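Citrate lyase subunit beta-like protein (Mycobacterium tuberculosis H37Rv, PDB 6CHU) is a magnesium-dependent lyase of the HpcH/HpaI aldolase family that works as a homotrimer, with proposed roles in itaconate dissimilation and leucine catabolism. Local coordinates at residues 23-26 with 27-30; 50-53 with 54-58; 62-66 with 67-71. All blocks are in the same frame, centred on the assembly; numbering follows the deposited sequence.

Contact 1. Residues 23-26 with 27-30; sequences ADRP and ERFA. With ACT (acetate ion), chain D.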
loop_
_atom_site.group_PDB
_atom_site.type_symbol
_atom_site.label_atom_id
_atom_site.label_comp_id
_atom_site.label_asym_id
_atom_site.label_seq_id
_atom_site.Cartn_x
_atom_site.Cartn_y
_atom_site.Cartn_z
ATOM N N ALA A 23 25.305 12.101 19.156
ATOM C CA ALA A 23 25.460 13.121 20.190
ATOM C C ALA A 23 26.636 12.871 21.126
ATOM O O ALA A 23 26.940 13.751 21.936
ATOM C CB ALA A 23 24.173 13.245 21.016
ATOM N N ASP A 24 27.303 11.716 21.054
ATOM C CA ASP A 24 28.520 11.516 21.833
ATOM C C ASP A 24 29.764 11.996 21.097
ATOM O O ASP A 24 30.882 11.724 21.543
ATOM C CB ASP A 24 28.676 10.044 22.242
ATOM C CG ASP A 24 28.973 9.129 21.074
ATOM O OD1 ASP A 24 28.570 9.446 19.936
ATOM O OD2 ASP A 24 29.597 8.072 21.301
ATOM N N ARG A 25 29.597 12.728 20.000
ATOM C CA ARG A 25 30.712 13.338 19.277
ATOM C C ARG A 25 30.523 14.853 19.199
ATOM O O ARG A 25 30.362 15.414 18.107
ATOM C CB ARG A 25 30.835 12.726 17.883
ATOM C CG ARG A 25 31.119 11.225 17.901
ATOM C CD ARG A 25 31.071 10.615 16.500
ATOM N NE ARG A 25 31.955 11.312 15.567
ATOM C CZ ARG A 25 33.262 11.086 15.456
ATOM N NH1 ARG A 25 33.851 10.178 16.223
ATOM N NH2 ARG A 25 33.980 11.773 14.577
ATOM N N PRO A 26 30.530 15.546 20.347
ATOM C CA PRO A 26 30.346 17.010 20.322
ATOM C C PRO A 26 31.408 17.745 19.526
ATOM O O PRO A 26 31.154 18.857 19.047
ATOM C CB PRO A 26 30.398 17.392 21.807
ATOM C CG PRO A 26 31.234 16.329 22.433
ATOM C CD PRO A 26 30.850 15.064 21.704
ATOM N N GLU A 27 32.601 17.170 19.379
ATOM C CA GLU A 27 33.617 17.804 18.552
ATOM C C GLU A 27 33.193 17.906 17.093
ATOM O O GLU A 27 33.826 18.646 16.334
ATOM C CB GLU A 27 34.947 17.043 18.665
ATOM C CG GLU A 27 34.948 15.658 18.019
ATOM C CD GLU A 27 34.304 14.575 18.883
ATOM O OE1 GLU A 27 33.762 14.897 19.963
ATOM O OE2 GLU A 27 34.346 13.392 18.478
ATOM N N ARG A 28 32.135 17.203 16.690
ATOM C CA ARG A 28 31.644 17.230 15.320
ATOM C C ARG A 28 30.393 18.081 15.141
ATOM O O ARG A 28 29.938 18.240 14.005
ATOM C CB ARG A 28 31.348 15.806 14.835
ATOM C CG ARG A 28 32.492 14.824 15.048
ATOM C CD ARG A 28 33.756 15.276 14.336
ATOM N NE ARG A 28 33.585 15.318 12.888
ATOM C CZ ARG A 28 34.560 15.600 12.031
ATOM N NH1 ARG A 28 35.779 15.870 12.476
ATOM N NH2 ARG A 28 34.315 15.616 10.728
ATOM N N PHE A 29 29.825 18.627 16.223
ATOM C CA PHE A 29 28.528 19.301 16.123
ATOM C C PHE A 29 28.607 20.508 15.194
ATOM O O PHE A 29 27.741 20.702 14.333
ATOM C CB PHE A 29 28.032 19.755 17.503
ATOM C CG PHE A 29 27.548 18.643 18.406
ATOM C CD1 PHE A 29 27.609 17.313 18.021
ATOM C CD2 PHE A 29 27.031 18.949 19.660
ATOM C CE1 PHE A 29 27.159 16.309 18.868
ATOM C CE2 PHE A 29 26.581 17.955 20.509
ATOM C CZ PHE A 29 26.644 16.632 20.116
ATOM N N ALA A 30 29.640 21.338 15.361
ATOM C CA ALA A 30 29.757 22.540 14.540
ATOM C C ALA A 30 29.906 22.184 13.066
ATOM O O ALA A 30 29.307 22.831 12.199
ATOM C CB ALA A 30 30.935 23.395 15.011
HETATM C C ACT D . 30.871 15.335 10.600
HETATM O O ACT D . 31.922 15.714 10.004
HETATM O OXT ACT D . 30.734 14.418 11.457
HETATM C CH3 ACT D . 29.556 16.090 10.232
HETATM O O HOH W 1 31.324 21.187 17.710
#
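F29 lies with one face of its ring on P26, at the point where the loop after strand 17-22 runs into helix 29-35. This is the first strand-to-helix connection of the TIM barrel. Two successive backbone bonds wind the chain: R28 N gives its hydrogen to R25 O at 2.9 Å, and F29 N gives its own to P26 O at 3.1 Å. Proline suits this bend because its ring holds phi close to the value a helical turn needs. P26 CA sits 3.5 Å from the centroid of the F29 ring and 8° off the normal, a CH-pi contact, while A23 O meets the ring at its edge. The buried aromatic thereby ties the loop to C21 of the preceding strand and to T62.

R28 reaches along R25 toward the acetate. Its CB lies 3.4 Å from R25 O; CG then comes 3.4 Å from R25 NH2, with CD almost as near the same nitrogen. Bends at chi2 (-59°) and chi3 (-64°) fold the chain so that R25 and R28 run side by side and point the same way. Beyond the bends, NE makes a weak hydrogen bond to acetate OXT, and NH2 a short one of 2.5 Å to acetate O. The anion, probably from the crystallisation liquor, stands at the edge of the guanidinium, and its charge would help to balance the two neighbouring arginines. E27 offers a further negative charge: OE2 hovers over one face of the R25 guanidinium, 4.0 Å from NH1, a long salt bridge of charges alone. At the helix start, a water donates to P26 O at 2.7 Å and accepts from A30 N.

Contact 2. Residues 50-53 with 54-58; sequences AQKP and AARNA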
loop_
_atom_site.group_PDB
_atom_site.type_symbol
_atom_site.label_atom_id
_atom_site.label_comp_id
_atom_site.label_asym_id
_atom_site.label_seq_id
_atom_site.Cartn_x
_atom_site.Cartn_y
_atom_site.Cartn_z
ATOM N N ALA A 50 26.652 2.118 25.984
ATOM C CA ALA A 50 27.523 2.588 27.058
ATOM C C ALA A 50 27.881 4.063 26.925
ATOM O O ALA A 50 28.356 4.663 27.898
ATOM C CB ALA A 50 28.809 1.758 27.108
ATOM N N GLN A 51 27.682 4.650 25.751
ATOM C CA GLN A 51 28.037 6.038 25.489
ATOM C C GLN A 51 26.851 6.991 25.576
ATOM O O GLN A 51 27.036 8.200 25.417
ATOM C CB GLN A 51 28.690 6.158 24.107
ATOM C CG GLN A 51 30.035 5.462 24.014
ATOM C CD GLN A 51 30.930 5.814 25.173
ATOM O OE1 GLN A 51 31.345 4.943 25.941
ATOM N NE2 GLN A 51 31.235 7.101 25.315
ATOM N N LYS A 52 25.646 6.486 25.820
ATOM C CA LYS A 52 24.472 7.353 25.841
ATOM C C LYS A 52 24.502 8.359 26.996
ATOM O O LYS A 52 24.099 9.517 26.799
ATOM C CB LYS A 52 23.188 6.514 25.885
ATOM C CG LYS A 52 22.940 5.685 24.621
ATOM C CD LYS A 52 21.601 4.966 24.685
ATOM C CE LYS A 52 21.383 4.037 23.493
ATOM N NZ LYS A 52 21.507 4.742 22.201
ATOM N N PRO A 53 24.938 7.986 28.209
ATOM C CA PRO A 53 25.093 9.021 29.247
ATOM C C PRO A 53 26.041 10.139 28.841
ATOM O O PRO A 53 25.748 11.315 29.093
ATOM C CB PRO A 53 25.621 8.224 30.447
ATOM C CG PRO A 53 25.024 6.888 30.267
ATOM C CD PRO A 53 25.066 6.635 28.789
ATOM N N ALA A 54 27.171 9.808 28.211
ATOM C CA ALA A 54 28.070 10.859 27.738
ATOM C C ALA A 54 27.429 11.686 26.628
ATOM O O ALA A 54 27.700 12.887 26.516
ATOM C CB ALA A 54 29.391 10.251 27.265
ATOM N N ALA A 55 26.577 11.067 25.805
ATOM C CA ALA A 55 25.900 11.812 24.747
ATOM C C ALA A 55 24.910 12.814 25.331
ATOM O O ALA A 55 24.754 13.920 24.802
ATOM C CB ALA A 55 25.192 10.851 23.793
ATOM N N ARG A 56 24.241 12.444 26.426
ATOM C CA ARG A 56 23.301 13.358 27.070
ATOM C C ARG A 56 24.013 14.567 27.664
ATOM O O ARG A 56 23.490 15.686 27.612
ATOM C CB ARG A 56 22.505 12.615 28.144
ATOM C CG ARG A 56 21.643 11.519 27.545
ATOM C CD ARG A 56 20.815 10.744 28.563
ATOM N NE ARG A 56 20.144 9.648 27.873
ATOM C CZ ARG A 56 20.408 8.357 28.055
ATOM N NH1 ARG A 56 21.304 7.972 28.955
ATOM N NH2 ARG A 56 19.750 7.451 27.339
ATOM N N ASN A 57 25.205 14.364 28.231
ATOM C CA ASN A 57 25.983 15.495 28.728
ATOM C C ASN A 57 26.448 16.386 27.582
ATOM O O ASN A 57 26.408 17.615 27.692
ATOM C CB ASN A 57 27.178 15.001 29.544
ATOM C CG ASN A 57 26.762 14.324 30.835
ATOM O OD1 ASN A 57 25.732 14.654 31.418
ATOM N ND2 ASN A 57 27.564 13.366 31.285
ATOM N N ALA A 58 26.889 15.788 26.472
ATOM C CA ALA A 58 27.291 16.601 25.328
ATOM C C ALA A 58 26.110 17.396 24.795
ATOM O O ALA A 58 26.266 18.543 24.358
ATOM C CB ALA A 58 27.884 15.718 24.229
HETATM O O HOH W 2 28.711 7.257 28.517
#
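A55 N, R56 N and N57 N reach back four residues to the carbonyl oxygens of Q51, K52 and P53, so the chain passes from a short 3-10 segment into the regular first turns of helix 52-61. The bonds measure 2.9 Å from A55 N to Q51 O, 3.0 Å from R56 N to K52 O and 3.2 Å from N57 N to P53 O. One step earlier the pattern is completed by a water, which donates to A50 O at 2.7 Å and accepts from A54 N at 3.0 Å. P53 fits the first turn, where a nitrogen has no helical carbonyl behind it to bond, so the missing N-H costs nothing, and its ring already holds a helical phi.

R56 carries most of the side-chain contact. Its CG passes 3.3 Å from K52 O, and the chain stays extended from CG to NE (chi2 -180°, chi3 -175°) before the guanidinium lays one face over the carbonyl carbon of K52. NH1 comes 3.7 Å from P53 N, and NH2 lies 3.8 Å from K52 CB.

In the barrel this helix is the middle of the beta-alpha-beta unit made by strand 38-42, helix 52-61 and strand 69-72. Arginine is long enough to span to the next helix, 79-89, where R56 NE forms a salt bridge with D84 and NH2 another with D80; held at two nitrogens, the planar group is fixed in its rotation. K52 crosses R56 at a slant, and its NZ is hydrogen-bonded to the carbonyl oxygens of L43 and V47; the two positive ends are near each other but not in contact. The small A55 lets the helix come close to the loop at A23 and D24. N57, on the exposed side, brings its amide alongside P53 O, while its OD1 receives a weak hydrogen bond from R60 NH1.

Contact 3. Residues 62-66 with 67-71; sequences TPLDP and ERTVV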
loop_
_atom_site.group_PDB
_atom_site.type_symbol
_atom_site.label_atom_id
_atom_site.label_comp_id
_atom_site.label_asym_id
_atom_site.label_seq_id
_atom_site.Cartn_x
_atom_site.Cartn_y
_atom_site.Cartn_z
ATOM N N THR A 62 27.143 21.354 24.589
ATOM C CA THR A 62 27.582 21.858 23.288
ATOM C C THR A 62 26.342 22.156 22.455
ATOM O O THR A 62 25.934 21.350 21.608
ATOM C CB THR A 62 28.508 20.853 22.597
ATOM O OG1 THR A 62 29.606 20.549 23.472
ATOM C CG2 THR A 62 29.060 21.420 21.298
ATOM N N PRO A 63 25.716 23.312 22.669
ATOM C CA PRO A 63 24.446 23.601 21.997
ATOM C C PRO A 63 24.625 23.989 20.536
ATOM O O PRO A 63 25.619 24.610 20.140
ATOM C CB PRO A 63 23.882 24.774 22.810
ATOM C CG PRO A 63 25.083 25.440 23.376
ATOM C CD PRO A 63 26.094 24.364 23.630
ATOM N N LEU A 64 23.638 23.602 19.737
ATOM C CA LEU A 64 23.483 24.034 18.355
ATOM C C LEU A 64 22.242 24.914 18.253
ATOM O O LEU A 64 21.468 25.040 19.204
ATOM C CB LEU A 64 23.382 22.829 17.407
ATOM C CG LEU A 64 24.639 21.992 17.152
ATOM C CD1 LEU A 64 24.357 20.905 16.122
ATOM C CD2 LEU A 64 25.790 22.890 16.701
ATOM N N ASP A 65 22.066 25.542 17.090
ATOM C CA ASP A 65 20.927 26.425 16.848
ATOM C C ASP A 65 19.630 25.631 16.937
ATOM O O ASP A 65 19.385 24.753 16.097
ATOM C CB ASP A 65 21.063 27.093 15.476
ATOM C CG ASP A 65 19.946 28.084 15.175
ATOM O OD1 ASP A 65 19.004 28.230 15.980
ATOM O OD2 ASP A 65 20.020 28.733 14.113
ATOM N N PRO A 66 18.772 25.901 17.926
ATOM C CA PRO A 66 17.529 25.125 18.046
ATOM C C PRO A 66 16.540 25.368 16.917
ATOM O O PRO A 66 15.617 24.567 16.764
ATOM C CB PRO A 66 16.960 25.574 19.401
ATOM C CG PRO A 66 17.500 26.928 19.594
ATOM C CD PRO A 66 18.877 26.930 18.977
ATOM N N GLU A 67 16.706 26.428 16.117
ATOM C CA GLU A 67 15.872 26.596 14.927
ATOM C C GLU A 67 16.226 25.606 13.823
ATOM O O GLU A 67 15.447 25.449 12.876
ATOM C CB GLU A 67 16.002 28.025 14.383
ATOM C CG GLU A 67 15.695 29.120 15.397
ATOM C CD GLU A 67 14.302 28.994 15.990
ATOM O OE1 GLU A 67 13.391 28.503 15.289
ATOM O OE2 GLU A 67 14.121 29.388 17.163
ATOM N N ARG A 68 17.368 24.928 13.927
ATOM C CA ARG A 68 17.856 24.066 12.856
ATOM C C ARG A 68 18.382 22.740 13.385
ATOM O O ARG A 68 19.172 22.080 12.699
ATOM C CB ARG A 68 18.953 24.785 12.059
ATOM C CG ARG A 68 18.461 25.987 11.280
ATOM C CD ARG A 68 17.449 25.566 10.221
ATOM N NE ARG A 68 17.125 26.655 9.303
ATOM C CZ ARG A 68 16.032 27.407 9.386
ATOM N NH1 ARG A 68 15.145 27.187 10.348
ATOM N NH2 ARG A 68 15.822 28.378 8.505
ATOM N N THR A 69 17.968 22.342 14.588
ATOM C CA THR A 69 18.451 21.118 15.207
ATOM C C THR A 69 17.292 20.381 15.858
ATOM O O THR A 69 16.474 20.984 16.555
ATOM C CB THR A 69 19.535 21.411 16.254
ATOM O OG1 THR A 69 20.504 22.299 15.688
ATOM C CG2 THR A 69 20.245 20.119 16.663
ATOM N N VAL A 70 17.258 19.064 15.627
ATOM C CA VAL A 70 16.283 18.109 16.151
ATOM C C VAL A 70 17.047 17.035 16.921
ATOM O O VAL A 70 18.188 16.713 16.580
ATOM C CB VAL A 70 15.448 17.491 14.997
ATOM C CG1 VAL A 70 14.565 16.336 15.477
ATOM C CG2 VAL A 70 14.608 18.563 14.318
ATOM N N VAL A 71 16.436 16.486 17.972
ATOM C CA VAL A 71 17.095 15.474 18.797
ATOM C C VAL A 71 16.353 14.156 18.633
ATOM O O VAL A 71 15.153 14.078 18.928
ATOM C CB VAL A 71 17.157 15.895 20.277
ATOM C CG1 VAL A 71 17.858 14.829 21.115
ATOM C CG2 VAL A 71 17.882 17.247 20.425
#
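D65 takes up three donors from the residues that follow it, and so organises the type I beta turn from D65 to R68. Its carbonyl oxygen is gripped twice: R68 N closes the turn at 3.0 Å, and the T69 hydroxyl donates from OG1 at 2.7 Å. The two donors arrive from opposite faces of the carbonyl plane. The carboxylate serves the amide two residues on, since OD1 accepts from E67 N at 2.9 Å, an Asx turn in which the nitrogen stands above the carboxylate plane. With CG swung opposite the backbone nitrogen (chi1 -177°), the aspartate side chain runs forward to that amide.

P66 suits the second position of the turn, which needs a phi near its own -68° and gives no N-H to the pattern. One residue on, E67 O is satisfied by R68 NH1 at 3.1 Å, in the plane of the guanidinium, so the arginine reaches the carbonyl just before it while its side chain leads away from 62-66. Threonine fits position 69 because its branched side chain suits a strand while its hydroxyl can still be turned back to D65; T69 OG1 also packs 3.4 Å from L64 CB. The amide of L64 is met by the hydroxyl of Y93.

The turn feeds directly into strand 69-72, the third of the barrel. Backbone bonds of R68 and V70 join it to strand 38-42 on one flank, and those of V71 to strand 95-98 on the other. L64 packs between helix 29-35, where it touches F29 and A33, and strand 38-42, where it touches V39 and L41.

Overall arrangement
Following the chain from its N terminus, the three contacts come in series, with none enclosing or crossing another. Contact 1 bends the chain from the first barrel strand into helix 29-35. After strand 38-42, contact 2 starts helix 52-61, and contact 3 turns the chain beyond that helix into strand 69-72. Though local, they meet in space: the helix start of contact 2 leans on contact 1 through A55 and A58 against A23, and Q51 against D24, while in contact 3 T62 packs on P26 and F29, and L64 on F29. Contacts 2 and 3 only adjoin in sequence. Contact 1 thus lies against both neighbours, tying the first connection of the TIM barrel to the second beta-alpha-beta unit.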